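Local coordinates for GGDEF and EAL domain-containing protein (Vibrio cholerae O1 str. 2010EL-1786, PDB 6PWK), which binds the second messenger c-di-GMP and probably serves as a receptor that couples its level to the control of large adhesins in cell adhesion and biofilm formation, at residues G45-L50 with G138-K143; K188-E193 with S221-D226; T386-R391 with V408-I413. One frame throughout, in Å; residues are numbered along the deposited sequence.

Contact 1: G45-L50 with G138-K143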
loop_
_atom_site.group_PDB
_atom_site.type_symbol
_atom_site.label_atom_id
_atom_site.label_comp_id
_atom_site.label_asym_id
_atom_site.label_seq_id
_atom_site.Cartn_x
_atom_site.Cartn_y
_atom_site.Cartn_z
ATOM N N GLY A 45 21.820 -2.627 -31.316
ATOM C CA GLY A 45 22.272 -2.007 -30.096
ATOM C C GLY A 45 21.718 -2.739 -28.896
ATOM O O GLY A 45 21.303 -3.893 -28.989
ATOM N N GLY A 46 21.710 -2.046 -27.753
ATOM C CA GLY A 46 21.253 -2.631 -26.515
ATOM C C GLY A 46 20.323 -1.700 -25.761
ATOM O O GLY A 46 20.154 -0.528 -26.109
ATOM N N VAL A 47 19.725 -2.252 -24.709
ATOM C CA VAL A 47 18.754 -1.541 -23.890
ATOM C C VAL A 47 18.963 -1.975 -22.443
ATOM O O VAL A 47 19.345 -3.117 -22.167
ATOM C CB VAL A 47 17.309 -1.810 -24.384
ATOM C CG1 VAL A 47 16.708 -3.049 -23.732
ATOM C CG2 VAL A 47 16.435 -0.598 -24.179
ATOM N N ALA A 48 18.748 -1.045 -21.515
ATOM C CA ALA A 48 19.071 -1.281 -20.116
ATOM C C ALA A 48 18.045 -0.610 -19.216
ATOM O O ALA A 48 17.412 0.378 -19.597
ATOM C CB ALA A 48 20.476 -0.772 -19.767
ATOM N N ILE A 49 17.892 -1.161 -18.012
ATOM C CA ILE A 49 16.998 -0.616 -16.999
ATOM C C ILE A 49 17.732 -0.609 -15.662
ATOM O O ILE A 49 18.394 -1.589 -15.303
ATOM C CB ILE A 49 15.678 -1.410 -16.900
ATOM C CG1 ILE A 49 14.725 -0.746 -15.904
ATOM C CG2 ILE A 49 15.931 -2.865 -16.518
ATOM C CD1 ILE A 49 13.373 -1.416 -15.823
ATOM N N LEU A 50 17.630 0.504 -14.942
ATOM C CA LEU A 50 18.267 0.674 -13.645
ATOM C C LEU A 50 17.196 1.012 -12.622
ATOM O O LEU A 50 16.463 1.990 -12.793
ATOM C CB LEU A 50 19.325 1.781 -13.696
ATOM C CG LEU A 50 19.916 2.202 -12.350
ATOM C CD1 LEU A 50 20.793 1.100 -11.786
ATOM C CD2 LEU A 50 20.692 3.506 -12.476
ATOM N N GLY A 138 19.620 -4.176 -15.099
ATOM C CA GLY A 138 19.383 -5.192 -16.107
ATOM C C GLY A 138 19.668 -4.621 -17.487
ATOM O O GLY A 138 19.223 -3.518 -17.815
ATOM N N VAL A 139 20.428 -5.374 -18.277
ATOM C CA VAL A 139 20.814 -4.959 -19.620
ATOM C C VAL A 139 20.511 -6.099 -20.584
ATOM O O VAL A 139 20.727 -7.273 -20.262
ATOM C CB VAL A 139 22.304 -4.553 -19.692
ATOM C CG1 VAL A 139 22.602 -3.432 -18.707
ATOM C CG2 VAL A 139 23.206 -5.735 -19.409
ATOM N N VAL A 140 19.973 -5.757 -21.755
ATOM C CA VAL A 140 19.748 -6.729 -22.818
ATOM C C VAL A 140 20.300 -6.167 -24.120
ATOM O O VAL A 140 20.236 -4.957 -24.366
ATOM C CB VAL A 140 18.256 -7.124 -22.969
ATOM C CG1 VAL A 140 17.456 -6.754 -21.732
ATOM C CG2 VAL A 140 17.635 -6.536 -24.233
ATOM N N SER A 141 20.873 -7.048 -24.935
ATOM C CA SER A 141 21.367 -6.700 -26.258
ATOM C C SER A 141 20.411 -7.258 -27.303
ATOM O O SER A 141 20.080 -8.448 -27.272
ATOM C CB SER A 141 22.774 -7.250 -26.486
ATOM O OG SER A 141 22.754 -8.661 -26.604
ATOM N N ASN A 142 19.971 -6.401 -28.219
ATOM C CA ASN A 142 19.037 -6.803 -29.264
ATOM C C ASN A 142 19.835 -7.395 -30.417
ATOM O O ASN A 142 20.447 -6.669 -31.202
ATOM C CB ASN A 142 18.191 -5.618 -29.720
ATOM C CG ASN A 142 16.900 -6.049 -30.389
ATOM O OD1 ASN A 142 16.346 -7.100 -30.071
ATOM N ND2 ASN A 142 16.414 -5.235 -31.319
ATOM N N LYS A 143 19.835 -8.724 -30.513
ATOM C CA LYS A 143 20.506 -9.438 -31.593
ATOM C C LYS A 143 19.522 -10.153 -32.511
ATOM O O LYS A 143 19.944 -10.923 -33.379
ATOM C CB LYS A 143 21.524 -10.428 -31.019
ATOM C CG LYS A 143 22.566 -9.788 -30.107
ATOM C CD LYS A 143 23.820 -10.644 -30.009
ATOM C CE LYS A 143 24.812 -10.087 -28.997
ATOM N NZ LYS A 143 24.497 -10.513 -27.604
#
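Val47 and Val140 stand flank to flank, their branches projecting from the same face of the sheet, in an antiparallel strand pair at the heart of the GGDEF domain's mixed beta sheet. Their branches meet at Val47 CG1 and Val140 CG2, 3.6 Å apart, and both valines pack on Leu155 of helix 148-164. Beta-branched side chains suit this place, since they favour extended backbone and fill the space between sheet and helix close to the main chain. The pair is gripped from both directions: Val47 N donates to Val140 O at 2.8 Å, and Val140 N returns a nearly straight bond to Val47 O at 2.7 Å.

On the reverse face the pair is Ala48 and Val139: the single methyl Ala48 CB meets Val139 CG1 at 3.6 Å, and Ala48 also touches Met101 of strand 96-102.

Ile49 returns to the face of the two valines. With CG1 anti to the backbone N (chi1 -176°) and the chain extended to CD1, its longer arm heads off from the partner strand; the Ile49 side chain lies about 4 Å from a bound c-di-GMP. Its CG2 stays behind near Gly138 O, 3.6 Å off. Gly138 has no side chain to compete there, and its N and O bond to Ile49 O and N.

Gly45, at the strand's start, has a positive phi (144°), a conformation suited to glycine. Its carbonyl O accepts Asn142 N at 2.9 Å, while the Asn142 amide turns elsewhere, ND2 donating to Gly43 O and OD1 bonding to Ser146 OG.

Contact 2: K188-E193 with S221-D226. With C2E (9,9'-[(2R,3R,3aS,5S,7aR,9R,10R,10aS,12S,14aR)-3,5,10,12-tetrahydroxy-5,12-dioxidooctahydro-2H,7H-difuro[3,2-d:3',2'-j][1,3,7,9,2,8]tetraoxadiphosphacyclododecine-2,9-diyl]bis(2-amino-1,9-dihydro-6H-purin-6-one)), chain C.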
loop_
_atom_site.group_PDB
_atom_site.type_symbol
_atom_site.label_atom_id
_atom_site.label_comp_id
_atom_site.label_asym_id
_atom_site.label_seq_id
_atom_site.Cartn_x
_atom_site.Cartn_y
_atom_site.Cartn_z
ATOM N N LYS A 188 2.792 -15.187 -13.690
ATOM C CA LYS A 188 1.768 -15.509 -12.704
ATOM C C LYS A 188 0.797 -16.556 -13.238
ATOM O O LYS A 188 0.418 -17.486 -12.517
ATOM C CB LYS A 188 1.019 -14.242 -12.291
ATOM C CG LYS A 188 -0.061 -14.477 -11.251
ATOM C CD LYS A 188 -0.959 -13.261 -11.103
ATOM C CE LYS A 188 -2.144 -13.559 -10.200
ATOM N NZ LYS A 188 -3.254 -12.589 -10.411
ATOM N N THR A 189 0.390 -16.423 -14.503
ATOM C CA THR A 189 -0.503 -17.412 -15.098
ATOM C C THR A 189 0.148 -18.790 -15.140
ATOM O O THR A 189 -0.503 -19.801 -14.851
ATOM C CB THR A 189 -0.916 -16.973 -16.505
ATOM O OG1 THR A 189 -1.524 -15.677 -16.445
ATOM C CG2 THR A 189 -1.905 -17.959 -17.107
ATOM N N LEU A 190 1.437 -18.847 -15.490
ATOM C CA LEU A 190 2.128 -20.131 -15.554
ATOM C C LEU A 190 2.227 -20.774 -14.177
ATOM O O LEU A 190 2.031 -21.988 -14.039
ATOM C CB LEU A 190 3.517 -19.950 -16.167
ATOM C CG LEU A 190 4.366 -21.218 -16.284
ATOM C CD1 LEU A 190 3.653 -22.254 -17.131
ATOM C CD2 LEU A 190 5.740 -20.906 -16.855
ATOM N N VAL A 191 2.522 -19.977 -13.145
ATOM C CA VAL A 191 2.593 -20.513 -11.787
ATOM C C VAL A 191 1.230 -21.031 -11.345
ATOM O O VAL A 191 1.123 -22.113 -10.754
ATOM C CB VAL A 191 3.135 -19.447 -10.817
ATOM C CG1 VAL A 191 3.159 -19.985 -9.395
ATOM C CG2 VAL A 191 4.521 -19.005 -11.242
ATOM N N GLU A 192 0.167 -20.268 -11.620
ATOM C CA GLU A 192 -1.182 -20.750 -11.334
ATOM C C GLU A 192 -1.466 -22.048 -12.077
ATOM O O GLU A 192 -2.101 -22.960 -11.534
ATOM C CB GLU A 192 -2.216 -19.688 -11.712
ATOM C CG GLU A 192 -2.154 -18.415 -10.889
ATOM C CD GLU A 192 -3.096 -17.347 -11.409
ATOM O OE1 GLU A 192 -3.486 -16.458 -10.624
ATOM O OE2 GLU A 192 -3.452 -17.401 -12.607
ATOM N N GLU A 193 -1.006 -22.145 -13.325
ATOM C CA GLU A 193 -1.150 -23.386 -14.076
ATOM C C GLU A 193 -0.370 -24.515 -13.415
ATOM O O GLU A 193 -0.869 -25.640 -13.292
ATOM C CB GLU A 193 -0.687 -23.170 -15.516
ATOM C CG GLU A 193 -1.041 -24.285 -16.478
ATOM C CD GLU A 193 -0.548 -24.009 -17.885
ATOM O OE1 GLU A 193 -0.865 -24.802 -18.795
ATOM O OE2 GLU A 193 0.156 -22.995 -18.080
ATOM N N SER A 221 11.494 -25.136 -4.125
ATOM C CA SER A 221 10.371 -25.417 -5.004
ATOM C C SER A 221 10.740 -25.140 -6.454
ATOM O O SER A 221 11.414 -24.152 -6.762
ATOM C CB SER A 221 9.147 -24.587 -4.608
ATOM O OG SER A 221 8.734 -24.886 -3.285
ATOM N N ALA A 222 10.293 -26.028 -7.339
ATOM C CA ALA A 222 10.422 -25.850 -8.776
ATOM C C ALA A 222 9.251 -26.555 -9.444
ATOM O O ALA A 222 8.555 -27.361 -8.823
ATOM C CB ALA A 222 11.756 -26.397 -9.298
ATOM N N PHE A 223 9.031 -26.238 -10.717
ATOM C CA PHE A 223 7.999 -26.924 -11.481
ATOM C C PHE A 223 8.466 -27.075 -12.920
ATOM O O PHE A 223 9.377 -26.380 -13.377
ATOM C CB PHE A 223 6.652 -26.189 -11.420
ATOM C CG PHE A 223 6.639 -24.868 -12.136
ATOM C CD1 PHE A 223 6.279 -24.791 -13.473
ATOM C CD2 PHE A 223 6.969 -23.701 -11.469
ATOM C CE1 PHE A 223 6.258 -23.576 -14.132
ATOM C CE2 PHE A 223 6.950 -22.483 -12.123
ATOM C CZ PHE A 223 6.595 -22.422 -13.455
ATOM N N GLU A 224 7.823 -27.997 -13.632
ATOM C CA GLU A 224 8.204 -28.327 -14.998
ATOM C C GLU A 224 6.968 -28.353 -15.886
ATOM O O GLU A 224 5.939 -28.926 -15.513
ATOM C CB GLU A 224 8.938 -29.673 -15.051
ATOM C CG GLU A 224 10.263 -29.660 -14.305
ATOM C CD GLU A 224 11.024 -30.965 -14.412
ATOM O OE1 GLU A 224 11.944 -31.179 -13.597
ATOM O OE2 GLU A 224 10.706 -31.774 -15.308
ATOM N N LYS A 225 7.075 -27.725 -17.057
ATOM C CA LYS A 225 6.027 -27.736 -18.067
ATOM C C LYS A 225 6.655 -28.063 -19.413
ATOM O O LYS A 225 7.583 -27.374 -19.847
ATOM C CB LYS A 225 5.294 -26.395 -18.133
ATOM C CG LYS A 225 4.177 -26.364 -19.166
ATOM C CD LYS A 225 3.703 -24.949 -19.437
ATOM C CE LYS A 225 2.419 -24.941 -20.248
ATOM N NZ LYS A 225 1.969 -23.556 -20.556
ATOM N N ASP A 226 6.146 -29.108 -20.065
ATOM C CA ASP A 226 6.626 -29.539 -21.379
ATOM C C ASP A 226 8.137 -29.772 -21.372
ATOM O O ASP A 226 8.869 -29.302 -22.246
ATOM C CB ASP A 226 6.231 -28.533 -22.462
ATOM C CG ASP A 226 4.728 -28.432 -22.645
ATOM O OD1 ASP A 226 4.042 -29.471 -22.545
ATOM O OD2 ASP A 226 4.232 -27.311 -22.888
HETATM P P1 C2E C . 17.728 -19.380 -1.127
HETATM O O2P C2E C . 17.037 -19.233 0.201
HETATM O O1P C2E C . 19.076 -18.744 -0.936
HETATM O "O5'" C2E C . 18.052 -20.947 -1.473
HETATM C "C5'" C2E C . 19.359 -21.288 -1.798
HETATM C "C4'" C2E C . 19.442 -21.305 -3.349
HETATM O "O4'" C2E C . 20.666 -21.512 -3.737
HETATM C "C3'" C2E C . 18.668 -22.502 -3.930
HETATM O "O3'" C2E C . 18.527 -22.270 -5.247
HETATM C "C2'" C2E C . 19.703 -23.623 -3.748
HETATM O "O2'" C2E C . 19.354 -24.788 -4.610
HETATM C "C1'" C2E C . 20.742 -23.033 -4.269
HETATM N N9 C2E C . 22.079 -23.456 -3.941
HETATM C C8 C2E C . 21.808 -24.214 -2.851
HETATM N N7 C2E C . 22.998 -24.690 -2.402
HETATM C C5 C2E C . 23.967 -24.229 -3.186
HETATM C C6 C2E C . 25.497 -24.389 -3.209
HETATM O O6 C2E C . 26.067 -25.051 -2.408
HETATM N N1 C2E C . 26.265 -23.731 -4.222
HETATM C C2 C2E C . 25.638 -22.912 -5.227
HETATM N N2 C2E C . 26.372 -22.217 -6.281
HETATM N N3 C2E C . 24.192 -22.778 -5.173
HETATM C C4 C2E C . 23.385 -23.459 -4.129
HETATM P P11 C2E C . 16.959 -22.428 -5.764
HETATM O O21 C2E C . 16.342 -23.802 -5.740
HETATM O O11 C2E C . 16.951 -22.014 -7.213
HETATM O O5A C2E C . 16.201 -21.263 -4.872
HETATM C C5A C2E C . 16.496 -19.970 -5.323
HETATM C C4A C2E C . 15.708 -18.981 -4.562
HETATM O O4A C2E C . 14.444 -19.105 -4.864
HETATM C C3A C2E C . 15.851 -19.260 -2.907
HETATM O O3A C2E C . 17.032 -18.511 -2.354
HETATM C C2A C2E C . 14.814 -18.843 -2.409
HETATM O O2A C2E C . 14.955 -17.386 -2.053
HETATM C C1A C2E C . 13.683 -19.055 -3.558
HETATM N N91 C2E C . 13.013 -20.164 -3.346
HETATM C C81 C2E C . 13.342 -21.432 -3.636
HETATM N N71 C2E C . 12.315 -22.194 -3.216
HETATM C C51 C2E C . 11.388 -21.402 -2.683
HETATM C C61 C2E C . 10.032 -21.693 -2.052
HETATM O O61 C2E C . 9.668 -22.813 -1.990
HETATM N N11 C2E C . 9.214 -20.634 -1.544
HETATM C C21 C2E C . 9.670 -19.275 -1.626
HETATM N N21 C2E C . 8.835 -18.200 -1.109
HETATM N N31 C2E C . 10.975 -19.007 -2.231
HETATM C C41 C2E C . 11.821 -20.119 -2.760
#
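Segment 188-193 of helix 184-197 runs across segment 221-225 of strand 214-225 at almost a right angle (91°), the axes 9.9 Å apart, with Leu190 and Val191 set against Phe223 and with Glu193 facing Lys225. The contact joins this helix to the long strand of the EAL domain.

Leu190 carries most of the apolar contact. A chi1 of 179° swings CG toward the strand, and chi2 of 59° then splits the two methyls between different partners. CD2 sits at the edge of the Phe223 ring, in its plane, and CG approaches the ring obliquely, 3.7 Å from CE1. CD1 instead rests on the aliphatic part of Lys225, 3.5 Å from CD. Val191 adds a looser touch, its CG2 lying 4.3 Å from Phe223 CE2. A large flat ring suits this buried position, since Phe223 also stacks on Tyr230 and meets the rings of Phe200 and Phe235.

Two residues before Phe223, Ser221 reads one guanine of c-di-GMP. Its backbone N donates to N71 at 3.2 Å and its OG to O61 at 2.6 Å, so a short polar residue engages the Hoogsteen edge of the base.

Lys225 extends fully from the strand and runs across the straight Glu193 side chain. NZ reaches Glu193 OE2 at 3.1 Å on its syn side, somewhat out of the carboxylate plane. The salt bridge thus borders the apolar patch where both residues are partly exposed: solvent probably weakens it, while the lysine's methylenes pack on Leu190 and its ammonium pairs with the carboxylate.

Contact 3: T386-R391 with V408-I413. With C2E (9,9'-[(2R,3R,3aS,5S,7aR,9R,10R,10aS,12S,14aR)-3,5,10,12-tetrahydroxy-5,12-dioxidooctahydro-2H,7H-difuro[3,2-d:3',2'-j][1,3,7,9,2,8]tetraoxadiphosphacyclododecine-2,9-diyl]bis(2-amino-1,9-dihydro-6H-purin-6-one)), chain C.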
loop_
_atom_site.group_PDB
_atom_site.type_symbol
_atom_site.label_atom_id
_atom_site.label_comp_id
_atom_site.label_asym_id
_atom_site.label_seq_id
_atom_site.Cartn_x
_atom_site.Cartn_y
_atom_site.Cartn_z
ATOM N N THR A 386 21.294 -20.157 16.688
ATOM C CA THR A 386 22.096 -21.012 15.825
ATOM C C THR A 386 22.457 -20.276 14.540
ATOM O O THR A 386 21.596 -19.667 13.899
ATOM C CB THR A 386 21.332 -22.296 15.504
ATOM O OG1 THR A 386 20.960 -22.954 16.721
ATOM C CG2 THR A 386 22.185 -23.232 14.667
ATOM N N THR A 387 23.731 -20.327 14.164
ATOM C CA THR A 387 24.194 -19.747 12.913
ATOM C C THR A 387 24.374 -20.842 11.872
ATOM O O THR A 387 24.892 -21.922 12.173
ATOM C CB THR A 387 25.514 -18.994 13.098
ATOM O OG1 THR A 387 26.535 -19.913 13.503
ATOM C CG2 THR A 387 25.361 -17.907 14.148
ATOM N N ILE A 388 23.943 -20.557 10.647
ATOM C CA ILE A 388 23.997 -21.513 9.547
ATOM C C ILE A 388 24.696 -20.846 8.372
ATOM O O ILE A 388 24.244 -19.802 7.888
ATOM C CB ILE A 388 22.597 -21.997 9.137
ATOM C CG1 ILE A 388 21.861 -22.600 10.337
ATOM C CG2 ILE A 388 22.691 -22.993 7.989
ATOM C CD1 ILE A 388 20.462 -23.084 10.020
ATOM N N ALA A 389 25.796 -21.442 7.917
ATOM C CA ALA A 389 26.441 -20.994 6.693
ATOM C C ALA A 389 25.671 -21.514 5.486
ATOM O O ALA A 389 25.114 -22.613 5.506
ATOM C CB ALA A 389 27.892 -21.468 6.638
ATOM N N SER A 390 25.647 -20.711 4.426
ATOM C CA SER A 390 24.754 -20.943 3.301
ATOM C C SER A 390 25.537 -21.102 2.006
ATOM O O SER A 390 26.495 -20.365 1.751
ATOM C CB SER A 390 23.746 -19.792 3.160
ATOM O OG SER A 390 22.885 -19.988 2.052
ATOM N N ARG A 391 25.111 -22.075 1.196
ATOM C CA ARG A 391 25.620 -22.275 -0.163
ATOM C C ARG A 391 27.129 -22.532 -0.170
ATOM O O ARG A 391 27.882 -21.949 -0.952
ATOM C CB ARG A 391 25.240 -21.095 -1.062
ATOM C CG ARG A 391 23.856 -21.265 -1.681
ATOM C CD ARG A 391 22.999 -20.007 -1.681
ATOM N NE ARG A 391 23.153 -19.222 -2.902
ATOM C CZ ARG A 391 22.191 -18.471 -3.430
ATOM N NH1 ARG A 391 21.001 -18.409 -2.849
ATOM N NH2 ARG A 391 22.416 -17.789 -4.544
ATOM N N VAL A 408 26.329 -24.896 12.069
ATOM C CA VAL A 408 25.864 -25.835 11.058
ATOM C C VAL A 408 26.103 -25.237 9.676
ATOM O O VAL A 408 26.174 -24.015 9.507
ATOM C CB VAL A 408 24.373 -26.216 11.263
ATOM C CG1 VAL A 408 23.857 -25.667 12.583
ATOM C CG2 VAL A 408 23.504 -25.749 10.113
ATOM N N PHE A 409 26.248 -26.117 8.683
ATOM C CA PHE A 409 26.595 -25.726 7.325
ATOM C C PHE A 409 25.609 -26.336 6.340
ATOM O O PHE A 409 25.014 -27.386 6.598
ATOM C CB PHE A 409 28.025 -26.162 6.970
ATOM C CG PHE A 409 29.060 -25.712 7.962
ATOM C CD1 PHE A 409 29.290 -26.435 9.122
ATOM C CD2 PHE A 409 29.804 -24.566 7.733
ATOM C CE1 PHE A 409 30.239 -26.020 10.037
ATOM C CE2 PHE A 409 30.756 -24.149 8.644
ATOM C CZ PHE A 409 30.973 -24.877 9.797
ATOM N N GLN A 410 25.449 -25.668 5.200
ATOM C CA GLN A 410 24.526 -26.099 4.161
ATOM C C GLN A 410 25.129 -25.783 2.802
ATOM O O GLN A 410 25.777 -24.748 2.630
ATOM C CB GLN A 410 23.158 -25.413 4.316
ATOM C CG GLN A 410 22.075 -25.939 3.385
ATOM C CD GLN A 410 20.739 -25.244 3.586
ATOM O OE1 GLN A 410 20.547 -24.507 4.554
ATOM N NE2 GLN A 410 19.809 -25.475 2.667
ATOM N N GLY A 411 24.922 -26.672 1.847
ATOM C CA GLY A 411 25.437 -26.462 0.508
ATOM C C GLY A 411 25.753 -27.781 -0.167
ATOM O O GLY A 411 25.520 -28.860 0.373
ATOM N N PHE A 412 26.307 -27.662 -1.377
ATOM C CA PHE A 412 26.587 -28.841 -2.189
ATOM C C PHE A 412 27.741 -29.661 -1.627
ATOM O O PHE A 412 27.797 -30.877 -1.845
ATOM C CB PHE A 412 26.881 -28.425 -3.632
ATOM C CG PHE A 412 25.695 -27.836 -4.346
ATOM C CD1 PHE A 412 24.404 -28.192 -3.988
ATOM C CD2 PHE A 412 25.870 -26.925 -5.376
ATOM C CE1 PHE A 412 23.312 -27.652 -4.643
ATOM C CE2 PHE A 412 24.780 -26.381 -6.034
ATOM C CZ PHE A 412 23.501 -26.745 -5.667
ATOM N N ILE A 413 28.666 -29.026 -0.904
ATOM C CA ILE A 413 29.785 -29.771 -0.336
ATOM C C ILE A 413 29.360 -30.596 0.873
ATOM O O ILE A 413 30.004 -31.607 1.181
ATOM C CB ILE A 413 30.947 -28.835 0.038
ATOM C CG1 ILE A 413 32.246 -29.637 0.156
ATOM C CG2 ILE A 413 30.644 -28.073 1.322
ATOM C CD1 ILE A 413 33.243 -29.061 1.125
HETATM P P1 C2E C . 17.728 -19.380 -1.127
HETATM O O2P C2E C . 17.037 -19.233 0.201
HETATM O O1P C2E C . 19.076 -18.744 -0.936
HETATM O "O5'" C2E C . 18.052 -20.947 -1.473
HETATM C "C5'" C2E C . 19.359 -21.288 -1.798
HETATM C "C4'" C2E C . 19.442 -21.305 -3.349
HETATM O "O4'" C2E C . 20.666 -21.512 -3.737
HETATM C "C3'" C2E C . 18.668 -22.502 -3.930
HETATM O "O3'" C2E C . 18.527 -22.270 -5.247
HETATM C "C2'" C2E C . 19.703 -23.623 -3.748
HETATM O "O2'" C2E C . 19.354 -24.788 -4.610
HETATM C "C1'" C2E C . 20.742 -23.033 -4.269
HETATM N N9 C2E C . 22.079 -23.456 -3.941
HETATM C C8 C2E C . 21.808 -24.214 -2.851
HETATM N N7 C2E C . 22.998 -24.690 -2.402
HETATM C C5 C2E C . 23.967 -24.229 -3.186
HETATM C C6 C2E C . 25.497 -24.389 -3.209
HETATM O O6 C2E C . 26.067 -25.051 -2.408
HETATM N N1 C2E C . 26.265 -23.731 -4.222
HETATM C C2 C2E C . 25.638 -22.912 -5.227
HETATM N N2 C2E C . 26.372 -22.217 -6.281
HETATM N N3 C2E C . 24.192 -22.778 -5.173
HETATM C C4 C2E C . 23.385 -23.459 -4.129
HETATM P P11 C2E C . 16.959 -22.428 -5.764
HETATM O O21 C2E C . 16.342 -23.802 -5.740
HETATM O O11 C2E C . 16.951 -22.014 -7.213
HETATM O O5A C2E C . 16.201 -21.263 -4.872
HETATM C C5A C2E C . 16.496 -19.970 -5.323
HETATM C C4A C2E C . 15.708 -18.981 -4.562
HETATM O O4A C2E C . 14.444 -19.105 -4.864
HETATM C C3A C2E C . 15.851 -19.260 -2.907
HETATM O O3A C2E C . 17.032 -18.511 -2.354
HETATM C C2A C2E C . 14.814 -18.843 -2.409
HETATM O O2A C2E C . 14.955 -17.386 -2.053
HETATM C C1A C2E C . 13.683 -19.055 -3.558
HETATM N N91 C2E C . 13.013 -20.164 -3.346
HETATM C C81 C2E C . 13.342 -21.432 -3.636
HETATM N N71 C2E C . 12.315 -22.194 -3.216
HETATM C C51 C2E C . 11.388 -21.402 -2.683
HETATM C C61 C2E C . 10.032 -21.693 -2.052
HETATM O O61 C2E C . 9.668 -22.813 -1.990
HETATM N N11 C2E C . 9.214 -20.634 -1.544
HETATM C C21 C2E C . 9.670 -19.275 -1.626
HETATM N N21 C2E C . 8.835 -18.200 -1.109
HETATM N N31 C2E C . 10.975 -19.007 -2.231
HETATM C C41 C2E C . 11.821 -20.119 -2.760
#
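The touching parts, 386-391 and 408-411, run nearly parallel, 15° apart; they hold strands 386-389 and 408-409 of a beta-alpha-beta crossover through helix 395-402, pairing Ile388 with Val408 in the TIM-barrel-like EAL domain. Ala389 N donates to Val408 O at 3.0 Å. Val408 N adds a weak bond to Thr387 O at 3.3 Å, and that from Gln410 N to Ala389 O is also weak.

Val408 divides its branches between two neighbours. CG1 meets Thr386 CG2 at 3.6 Å, where the two side chains come together roughly perpendicular. CG2 touches Ile388 CG1, also at 3.6 Å. Branched apolar residues suit this side, where Ile388 also packs on Phe215 of strand 214-225. On the helix side, small Ala389 leaves room for Phe409, whose CD2 lies 3.8 Å from Ala389 CB as the ring leans on Leu398.

A chi1 of -172° and an extended chain take the Gln410 amide to the polar groups of neighbouring strands. NE2 donates to Gln205 OE1 and Glu218 OE1 while OE1 accepts Lys355 NZ. Because Glu218 binds magnesium, Gln410 is a second-shell residue of the metal site.

Past the strands both segments turn to c-di-GMP and clasp one guanine between them. Arg391 lays its aliphatic CG over the base, 3.3 Å from C5, and bends at the middle of its chain so that the guanidinium covers ribose O4' with one face; NH1 makes a weak, bent bond to phosphate O1P at 2.7 Å. Phe412 places its ring face over the opposite side of the base, offset near C6. Gly411, with a positive phi suited to glycine, leads into this turn, where Phe412 N donates to guanine O6 at 2.8 Å.

In the fold
Along the chain the three contacts follow in series, contact 1 in the GGDEF domain and contacts 2 and 3 in the EAL domain. Contact 1 lies in a separate five-stranded sheet; its centre is about 27 Å from that of contact 2 and 36 Å from that of contact 3, on the opposite side of the chain's centre from the latter. Contacts 2 and 3 both reach the curled EAL sheet, their nearest atoms about 11 Å apart, and contribute to opposite ends of one c-di-GMP, each engaging a different guanine. Contact 1 borders a different c-di-GMP pocket through Ile49, so both domains of this probable receptor are seen with ligand bound.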